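ABC-type phosphate transport system, periplasmic component (PDB 4ECF) probably binds phosphate outside the cytoplasmic membrane as the solute-binding component of the PstSACB ABC importer. Local coordinates at residues P85-K90 with T181-S186; V93-T98 with L187-P192; K103-Q108 with I170-F175. All blocks are in the same frame, centred on the assembly; numbering follows the deposited sequence.

Contact 1: residues P85-K90 with T181-S186; sequences PIVNKK and TVQALS. With EDO (1,2-ethanediol), chain K.
Val87 and Gln183 form an antiparallel hydrogen-bonded pair, Val87 N giving to Gln183 O at 2.8 Å and Gln183 N giving back to Val87 O at 3.0 Å, and Leu185 N extends the pairing to Pro85 O. Ile86 and Ala184, between them, make the non-hydrogen-bonded pair, with Ile86 CA 4.4 Å from Ala184 CA.

On the face that carries Val87, Leu185 reaches across with both methyls. Its CD1 meets Val87 CG1 at 3.6 Å and also comes near Pro85 CB, while CD2 lies 3.8 Å from Val87 CG2; the two side chains cross at about a right angle. With Val87 CG1 anti to the carbonyl carbon (chi1 -61°), CG2 falls between the backbone N and the carbonyl carbon and meets CB and CG of Gln183. The Gln183 chain then bends at chi2, and NE2 returns to its neighbour's carbonyl, Ala184 O, almost straight at 171°. On the face of Ile86, CG2 approaches Val182 CG2 at 4.1 Å, with Val163 of helix 156-165 packed on both.

Beyond the paired residues a water bridges Lys89 N and Thr181 O, and the Lys89 chain runs past that carbonyl to bond Lys180 O through NZ. Asn88 OD1 accepts from Lys90 N, an Asx turn. The whole is an antiparallel strand pair within the mixed sheet of a periplasmic-binding-protein fold.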
loop_
_atom_site.group_PDB
_atom_site.type_symbol
_atom_site.label_atom_id
_atom_site.label_comp_id
_atom_site.label_asym_id
_atom_site.label_seq_id
_atom_site.Cartn_x
_atom_site.Cartn_y
_atom_site.Cartn_z
ATOM N N PRO A 85 0.548 10.647 -2.703
ATOM C CA PRO A 85 1.239 11.617 -1.833
ATOM C C PRO A 85 0.231 12.301 -0.931
ATOM O O PRO A 85 -0.950 12.485 -1.290
ATOM C CB PRO A 85 1.832 12.634 -2.803
ATOM C CG PRO A 85 1.558 12.162 -4.174
ATOM C CD PRO A 85 0.513 11.098 -4.106
ATOM N N ILE A 86 0.682 12.610 0.292
ATOM C CA ILE A 86 -0.086 13.378 1.234
ATOM C C ILE A 86 0.771 14.478 1.803
ATOM O O ILE A 86 1.968 14.325 1.953
ATOM C CB ILE A 86 -0.643 12.513 2.409
ATOM C CG1 ILE A 86 0.450 11.684 3.108
ATOM C CG2 ILE A 86 -1.769 11.566 1.913
ATOM C CD1 ILE A 86 0.051 11.211 4.504
ATOM N N VAL A 87 0.147 15.615 2.075
ATOM C CA VAL A 87 0.842 16.749 2.640
ATOM C C VAL A 87 0.117 17.305 3.846
ATOM O O VAL A 87 -1.068 17.102 4.034
ATOM C CB VAL A 87 1.049 17.876 1.611
ATOM C CG1 VAL A 87 1.884 17.400 0.422
ATOM C CG2 VAL A 87 -0.282 18.459 1.156
ATOM N N ASN A 88 0.873 18.026 4.669
ATOM C CA ASN A 88 0.294 18.781 5.756
ATOM C C ASN A 88 -0.659 19.806 5.144
ATOM O O ASN A 88 -0.388 20.358 4.082
ATOM C CB ASN A 88 1.415 19.447 6.546
ATOM C CG ASN A 88 0.896 20.304 7.689
ATOM O OD1 ASN A 88 0.616 21.486 7.504
ATOM N ND2 ASN A 88 0.783 19.722 8.867
ATOM N N LYS A 89 -1.805 20.010 5.767
ATOM C CA LYS A 89 -2.865 20.823 5.150
ATOM C C LYS A 89 -2.525 22.304 4.939
ATOM O O LYS A 89 -3.225 23.002 4.203
ATOM C CB LYS A 89 -4.153 20.676 5.977
ATOM C CG LYS A 89 -4.771 19.301 5.875
ATOM C CD LYS A 89 -6.145 19.199 6.537
ATOM C CE LYS A 89 -6.110 19.594 8.009
ATOM N NZ LYS A 89 -7.465 19.500 8.638
ATOM N N LYS A 90 -1.447 22.789 5.556
ATOM C CA LYS A 90 -1.043 24.173 5.414
ATOM C C LYS A 90 0.084 24.421 4.392
ATOM O O LYS A 90 0.577 25.553 4.300
ATOM C CB LYS A 90 -0.702 24.761 6.794
ATOM C CG LYS A 90 -1.872 24.718 7.760
ATOM C CD LYS A 90 -1.612 25.569 8.999
ATOM C CE LYS A 90 -2.453 25.127 10.195
ATOM N NZ LYS A 90 -3.925 25.213 9.966
ATOM N N THR A 181 -7.302 14.784 8.359
ATOM C CA THR A 181 -6.114 15.350 9.004
ATOM C C THR A 181 -4.977 15.674 8.013
ATOM O O THR A 181 -4.051 16.391 8.366
ATOM C CB THR A 181 -5.559 14.420 10.102
ATOM O OG1 THR A 181 -5.090 13.216 9.502
ATOM C CG2 THR A 181 -6.650 14.075 11.154
ATOM N N VAL A 182 -5.066 15.125 6.803
ATOM C CA VAL A 182 -4.053 15.348 5.756
ATOM C C VAL A 182 -4.700 15.663 4.399
ATOM O O VAL A 182 -5.916 15.499 4.232
ATOM C CB VAL A 182 -3.106 14.131 5.625
ATOM C CG1 VAL A 182 -2.351 13.891 6.937
ATOM C CG2 VAL A 182 -3.877 12.880 5.212
ATOM N N GLN A 183 -3.878 16.111 3.447
ATOM C CA GLN A 183 -4.328 16.475 2.114
ATOM C C GLN A 183 -3.657 15.578 1.088
ATOM O O GLN A 183 -2.436 15.600 0.976
ATOM C CB GLN A 183 -4.028 17.960 1.843
ATOM C CG GLN A 183 -4.135 18.407 0.380
ATOM C CD GLN A 183 -5.572 18.609 -0.044
ATOM O OE1 GLN A 183 -6.222 19.526 0.440
ATOM N NE2 GLN A 183 -6.075 17.765 -0.969
ATOM N N ALA A 184 -4.434 14.776 0.355
ATOM C CA ALA A 184 -3.926 14.015 -0.799
ATOM C C ALA A 184 -3.665 14.962 -1.940
ATOM O O ALA A 184 -4.473 15.841 -2.235
ATOM C CB ALA A 184 -4.920 12.936 -1.278
ATOM N N LEU A 185 -2.544 14.775 -2.609
ATOM C CA LEU A 185 -2.261 15.528 -3.809
ATOM C C LEU A 185 -2.719 14.851 -5.082
ATOM O O LEU A 185 -2.522 13.632 -5.267
ATOM C CB LEU A 185 -0.741 15.765 -3.941
ATOM C CG LEU A 185 -0.056 16.571 -2.856
ATOM C CD1 LEU A 185 1.437 16.713 -3.121
ATOM C CD2 LEU A 185 -0.682 17.943 -2.614
ATOM N N SER A 186 -3.228 15.670 -6.004
ATOM C CA SER A 186 -3.329 15.299 -7.394
ATOM C C SER A 186 -1.899 15.384 -7.960
ATOM O O SER A 186 -1.067 16.143 -7.418
ATOM C CB SER A 186 -4.272 16.252 -8.143
ATOM O OG SER A 186 -5.633 16.033 -7.747
HETATM C C1 EDO K . 0.977 22.671 11.546
HETATM O O1 EDO K . 0.918 22.989 10.147
HETATM C C2 EDO K . -0.360 22.129 12.029
HETATM O O2 EDO K . -0.762 21.041 11.192
HETATM O O HOH W 1 -2.341 18.663 8.274
HETATM O O HOH W 2 -5.419 21.304 2.631
#

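Contact 2: residues V93-T98 with L187-P192; sequences VKNLST and LNHVAP. With EDO (1,2-ethanediol), chain F.
Asn188 and Thr98 meet through a pair of hydrogen bonds, and the Asn188 side chain can be traced outward from its backbone. Its CB points away from segment 93-98, but with CG anti to the carbonyl carbon (chi1 -52°) the amide swings back. CG then sits 3.7 Å from both Thr98 N and Thr98 OG1. OD1 accepts from Thr98 N at 2.9 Å and also lies near Ser97 CA. ND2 gives a nearly straight bond to Thr98 OG1, 169° at the hydrogen, with the hydroxyl in the amide plane; a second bond from ND2 goes to O1 of a 1,2-ethanediol. With both ends of the amide engaged, its rotation is fixed.

The Asn188 backbone is held as well, its N bonding to Leu96 O at 2.8 Å. One residue on, His189 N donates to Asn95 OD1, and the Asn95 amide lies flat on the imidazole: the planes are 11° apart and ND2 sits 3.3 Å above the ring centre.

Leu187 to Val190 form a type I' turn, and Ser97 is the N-cap of helix 98-105. Together they make a beta turn docked on a strand-to-helix junction, beside the parallel bridge Leu96-Leu187.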
loop_
_atom_site.group_PDB
_atom_site.type_symbol
_atom_site.label_atom_id
_atom_site.label_comp_id
_atom_site.label_asym_id
_atom_site.label_seq_id
_atom_site.Cartn_x
_atom_site.Cartn_y
_atom_site.Cartn_z
ATOM N N VAL A 93 -0.542 23.837 -1.403
ATOM C CA VAL A 93 -0.734 23.217 -2.709
ATOM C C VAL A 93 -1.564 21.955 -2.595
ATOM O O VAL A 93 -1.579 21.258 -1.554
ATOM C CB VAL A 93 0.579 22.876 -3.449
ATOM C CG1 VAL A 93 1.516 24.093 -3.491
ATOM C CG2 VAL A 93 1.252 21.710 -2.782
ATOM N N LYS A 94 -2.242 21.664 -3.695
ATOM C CA LYS A 94 -3.099 20.504 -3.841
ATOM C C LYS A 94 -2.731 19.622 -5.033
ATOM O O LYS A 94 -3.339 18.565 -5.233
ATOM C CB LYS A 94 -4.566 20.960 -3.958
ATOM C CG LYS A 94 -5.083 21.572 -2.661
ATOM C CD LYS A 94 -6.591 21.674 -2.605
ATOM C CE LYS A 94 -6.999 22.470 -1.368
ATOM N NZ LYS A 94 -8.176 21.863 -0.687
ATOM N N ASN A 95 -1.721 20.040 -5.794
ATOM C CA ASN A 95 -1.305 19.367 -7.008
ATOM C C ASN A 95 0.182 19.584 -7.197
ATOM O O ASN A 95 0.699 20.630 -6.805
ATOM C CB ASN A 95 -2.010 19.918 -8.249
ATOM C CG ASN A 95 -1.566 19.228 -9.535
ATOM O OD1 ASN A 95 -1.926 18.064 -9.793
ATOM N ND2 ASN A 95 -0.696 19.936 -10.321
ATOM N N LEU A 96 0.842 18.568 -7.752
ATOM C CA LEU A 96 2.228 18.687 -8.275
ATOM C C LEU A 96 2.329 17.998 -9.618
ATOM O O LEU A 96 1.597 17.035 -9.875
ATOM C CB LEU A 96 3.238 18.029 -7.317
ATOM C CG LEU A 96 3.416 18.676 -5.949
ATOM C CD1 LEU A 96 4.257 17.736 -5.064
ATOM C CD2 LEU A 96 4.025 20.061 -5.954
ATOM N N SER A 97 3.210 18.486 -10.498
ATOM C CA SER A 97 3.550 17.690 -11.681
ATOM C C SER A 97 4.496 16.557 -11.250
ATOM O O SER A 97 5.085 16.624 -10.155
ATOM C CB SER A 97 4.280 18.498 -12.737
ATOM O OG SER A 97 5.540 18.952 -12.255
ATOM N N THR A 98 4.689 15.560 -12.114
ATOM C CA THR A 98 5.689 14.520 -11.848
ATOM C C THR A 98 7.087 15.149 -11.607
ATOM O O THR A 98 7.782 14.762 -10.661
ATOM C CB THR A 98 5.735 13.499 -12.981
ATOM O OG1 THR A 98 4.533 12.728 -12.971
ATOM C CG2 THR A 98 6.951 12.549 -12.868
ATOM N N LEU A 187 -1.647 14.628 -9.025
ATOM C CA LEU A 187 -0.363 14.649 -9.759
ATOM C C LEU A 187 -0.684 14.869 -11.227
ATOM O O LEU A 187 -1.523 14.117 -11.809
ATOM C CB LEU A 187 0.424 13.354 -9.574
ATOM C CG LEU A 187 0.860 13.106 -8.164
ATOM C CD1 LEU A 187 1.485 11.709 -8.032
ATOM C CD2 LEU A 187 1.881 14.168 -7.796
ATOM N N ASN A 188 -0.059 15.863 -11.840
ATOM C CA ASN A 188 -0.347 16.244 -13.225
ATOM C C ASN A 188 -1.843 16.536 -13.435
ATOM O O ASN A 188 -2.431 16.241 -14.486
ATOM C CB ASN A 188 0.150 15.100 -14.144
ATOM C CG ASN A 188 1.581 14.741 -13.849
ATOM O OD1 ASN A 188 2.495 15.597 -13.956
ATOM N ND2 ASN A 188 1.803 13.521 -13.400
ATOM N N HIS A 189 -2.457 17.068 -12.394
ATOM C CA HIS A 189 -3.883 17.354 -12.341
ATOM C C HIS A 189 -4.765 16.152 -12.600
ATOM O O HIS A 189 -5.954 16.318 -12.928
ATOM C CB HIS A 189 -4.202 18.555 -13.270
ATOM C CG HIS A 189 -3.706 19.873 -12.725
ATOM N ND1 HIS A 189 -4.236 20.440 -11.615
ATOM C CD2 HIS A 189 -2.698 20.713 -13.150
ATOM C CE1 HIS A 189 -3.611 21.573 -11.342
ATOM N NE2 HIS A 189 -2.651 21.760 -12.289
ATOM N N VAL A 190 -4.248 14.940 -12.270
ATOM C CA VAL A 190 -5.051 13.728 -12.180
ATOM C C VAL A 190 -5.247 13.386 -10.698
ATOM O O VAL A 190 -4.279 13.384 -9.927
ATOM C CB VAL A 190 -4.322 12.542 -12.878
ATOM C CG1 VAL A 190 -5.136 11.247 -12.764
ATOM C CG2 VAL A 190 -4.016 12.934 -14.333
ATOM N N ALA A 191 -6.504 13.181 -10.308
ATOM C CA ALA A 191 -6.813 12.983 -8.900
ATOM C C ALA A 191 -6.596 11.531 -8.520
ATOM O O ALA A 191 -6.774 10.644 -9.365
ATOM C CB ALA A 191 -8.253 13.396 -8.611
ATOM N N PRO A 192 -6.267 11.264 -7.238
ATOM C CA PRO A 192 -6.074 9.900 -6.706
ATOM C C PRO A 192 -7.453 9.311 -6.373
ATOM O O PRO A 192 -7.848 9.284 -5.216
ATOM C CB PRO A 192 -5.238 10.118 -5.454
ATOM C CG PRO A 192 -5.510 11.543 -5.021
ATOM C CD PRO A 192 -5.814 12.305 -6.304
HETATM C C1 EDO F . -0.795 10.888 -12.297
HETATM O O1 EDO F . 0.078 11.218 -13.403
HETATM C C2 EDO F . -0.160 9.952 -11.274
HETATM O O2 EDO F . 0.255 8.711 -11.842
#

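Contact 3: residues K103-Q108 with I170-F175; sequences KIFTGQ and ISYVAF
Phe105, near the end of helix 98-105, packs its ring against Ile170 and Tyr172 of strand 169-174, a helix-on-sheet contact of the alpha/beta periplasmic-binding-protein fold. No hydrogen bond crosses between the segments; the evidence for the contact is apolar approach alone, and all five touching residues are buried.

The Phe105 ring enters with its far end. CE2 meets Ile170 CD1 at 3.7 Å, and CZ lies near Ile170 CG1, so the ring rests along the longer branch of the isoleucine. That branch is extended toward the helix because CG1 stands anti to the backbone N (chi1 -178°). The other branch, CG2, turns to Ile104 and meets its CG2 at 4.1 Å. Ile170 thus divides its two branches between consecutive helix residues.

On the other side of the ring's far end, CE1 comes to Tyr172 CE2 at 3.8 Å. The Phe105 ring and Tyr172 ring planes are inclined at 48°, an oblique pairing in which Phe105 CE1 sits at the edge of the tyrosine ring and in its plane. Between these two contacts CZ points at Ser171 CA, which lies near the plane of the phenylalanine. Phe137 extends the aromatic group, stacked on Tyr172 and edge-to-face with Phe105.

The two hydroxyls find partners outside the segments: Ser171 OG bonds to Ile125 O, and Tyr172 OH bonds with Asn126 ND2 and Arg127 N. Past the helix, Gly107 with its positive phi of 87° makes a Schellman motif, in which Gly107 N bonds to Ile104 O at 3.1 Å and Gln108 N bonds weakly to Lys103 O at 2.9 Å.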
loop_
_atom_site.group_PDB
_atom_site.type_symbol
_atom_site.label_atom_id
_atom_site.label_comp_id
_atom_site.label_asym_id
_atom_site.label_seq_id
_atom_site.Cartn_x
_atom_site.Cartn_y
_atom_site.Cartn_z
ATOM N N LYS A 103 11.564 16.350 -7.977
ATOM C CA LYS A 103 12.485 17.372 -7.478
ATOM C C LYS A 103 12.310 17.544 -5.987
ATOM O O LYS A 103 13.278 17.848 -5.299
ATOM C CB LYS A 103 12.333 18.700 -8.219
ATOM C CG LYS A 103 12.915 18.662 -9.636
ATOM C CD LYS A 103 12.745 20.027 -10.289
ATOM C CE LYS A 103 13.537 20.156 -11.562
ATOM N NZ LYS A 103 13.408 21.566 -12.026
ATOM N N ILE A 104 11.089 17.432 -5.477
ATOM C CA ILE A 104 10.900 17.518 -4.015
ATOM C C ILE A 104 11.531 16.341 -3.287
ATOM O O ILE A 104 12.263 16.524 -2.311
ATOM C CB ILE A 104 9.400 17.720 -3.651
ATOM C CG1 ILE A 104 8.996 19.148 -4.072
ATOM C CG2 ILE A 104 9.117 17.421 -2.160
ATOM C CD1 ILE A 104 7.519 19.480 -3.970
ATOM N N PHE A 105 11.243 15.131 -3.736
ATOM C CA PHE A 105 11.754 13.932 -3.043
ATOM C C PHE A 105 13.267 13.727 -3.196
ATOM O O PHE A 105 13.882 13.088 -2.339
ATOM C CB PHE A 105 10.936 12.691 -3.422
ATOM C CG PHE A 105 9.726 12.496 -2.535
ATOM C CD1 PHE A 105 9.843 11.803 -1.343
ATOM C CD2 PHE A 105 8.515 13.106 -2.820
ATOM C CE1 PHE A 105 8.737 11.648 -0.492
ATOM C CE2 PHE A 105 7.419 12.964 -1.990
ATOM C CZ PHE A 105 7.540 12.247 -0.806
ATOM N N THR A 106 13.855 14.276 -4.257
ATOM C CA THR A 106 15.305 14.259 -4.399
ATOM C C THR A 106 16.014 15.394 -3.696
ATOM O O THR A 106 17.272 15.440 -3.704
ATOM C CB THR A 106 15.732 14.206 -5.865
ATOM O OG1 THR A 106 15.288 15.389 -6.494
ATOM C CG2 THR A 106 15.171 12.936 -6.534
ATOM N N GLY A 107 15.274 16.377 -3.170
ATOM C CA GLY A 107 15.886 17.515 -2.480
ATOM C C GLY A 107 16.292 18.692 -3.347
ATOM O O GLY A 107 16.955 19.616 -2.877
ATOM N N GLN A 108 15.955 18.668 -4.628
ATOM C CA GLN A 108 16.251 19.783 -5.508
ATOM C C GLN A 108 15.389 21.017 -5.238
ATOM O O GLN A 108 15.820 22.133 -5.464
ATOM C CB GLN A 108 16.060 19.362 -6.965
ATOM C CG GLN A 108 17.046 18.295 -7.409
ATOM C CD GLN A 108 16.701 17.813 -8.774
ATOM O OE1 GLN A 108 16.921 18.532 -9.750
ATOM N NE2 GLN A 108 16.090 16.647 -8.860
ATOM N N ILE A 170 5.605 16.278 3.613
ATOM C CA ILE A 170 5.067 15.429 2.576
ATOM C C ILE A 170 5.503 13.974 2.760
ATOM O O ILE A 170 6.613 13.691 3.107
ATOM C CB ILE A 170 5.452 15.976 1.180
ATOM C CG1 ILE A 170 4.855 15.120 0.080
ATOM C CG2 ILE A 170 6.990 16.110 1.037
ATOM C CD1 ILE A 170 4.978 15.702 -1.334
ATOM N N SER A 171 4.587 13.057 2.460
ATOM C CA SER A 171 4.871 11.616 2.449
ATOM C C SER A 171 3.935 10.948 1.448
ATOM O O SER A 171 3.394 11.594 0.541
ATOM C CB SER A 171 4.743 10.985 3.828
ATOM O OG SER A 171 5.380 9.711 3.858
ATOM N N TYR A 172 3.822 9.652 1.599
ATOM C CA TYR A 172 2.978 8.843 0.709
ATOM C C TYR A 172 2.287 7.782 1.536
ATOM O O TYR A 172 2.887 7.230 2.457
ATOM C CB TYR A 172 3.845 8.252 -0.406
ATOM C CG TYR A 172 5.172 7.776 0.050
ATOM C CD1 TYR A 172 5.329 6.531 0.610
ATOM C CD2 TYR A 172 6.295 8.625 0.043
ATOM C CE1 TYR A 172 6.557 6.086 1.067
ATOM C CE2 TYR A 172 7.526 8.197 0.487
ATOM C CZ TYR A 172 7.663 6.911 1.016
ATOM O OH TYR A 172 8.898 6.481 1.471
ATOM N N VAL A 173 1.045 7.430 1.154
ATOM C CA VAL A 173 0.262 6.473 1.884
ATOM C C VAL A 173 -0.803 5.865 0.995
ATOM O O VAL A 173 -1.250 6.469 0.008
ATOM C CB VAL A 173 -0.390 7.099 3.150
ATOM C CG1 VAL A 173 -1.629 7.947 2.807
ATOM C CG2 VAL A 173 -0.578 6.052 4.227
ATOM N N ALA A 174 -1.143 4.638 1.330
ATOM C CA ALA A 174 -2.259 3.934 0.652
ATOM C C ALA A 174 -3.567 4.744 0.767
ATOM O O ALA A 174 -3.835 5.359 1.779
ATOM C CB ALA A 174 -2.423 2.534 1.264
ATOM N N PHE A 175 -4.424 4.688 -0.274
ATOM C CA PHE A 175 -5.674 5.443 -0.320
ATOM C C PHE A 175 -6.592 5.363 0.944
ATOM O O PHE A 175 -7.103 6.398 1.420
ATOM C CB PHE A 175 -6.518 4.985 -1.535
ATOM C CG PHE A 175 -6.100 5.542 -2.887
ATOM C CD1 PHE A 175 -4.901 6.206 -3.113
ATOM C CD2 PHE A 175 -6.905 5.296 -3.986
ATOM C CE1 PHE A 175 -4.570 6.663 -4.381
ATOM C CE2 PHE A 175 -6.573 5.774 -5.254
ATOM C CZ PHE A 175 -5.405 6.426 -5.445
#

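From the N terminus, strand 73-87 supplies the first half of contact 1, strand 95-96 follows with that of contact 2, and helix 98-105 with that of contact 3. The return partners come as strand 169-174, then 181-186, then 187-192. Contact 3 therefore closes first and is nested inside the loops of both others, whereas contacts 1 and 2 cross, their segments alternating. The sheet joins them: strand 73-87 lies between 169-174 and 183-187, with Ile86 N 2.9 Å from Ser171 O, and 95-96 pairs beyond 183-187, with Ser186 N 3.0 Å from Lys94 O. Leu96 also packs on Ile104, bringing contact 2 against the helix of contact 3.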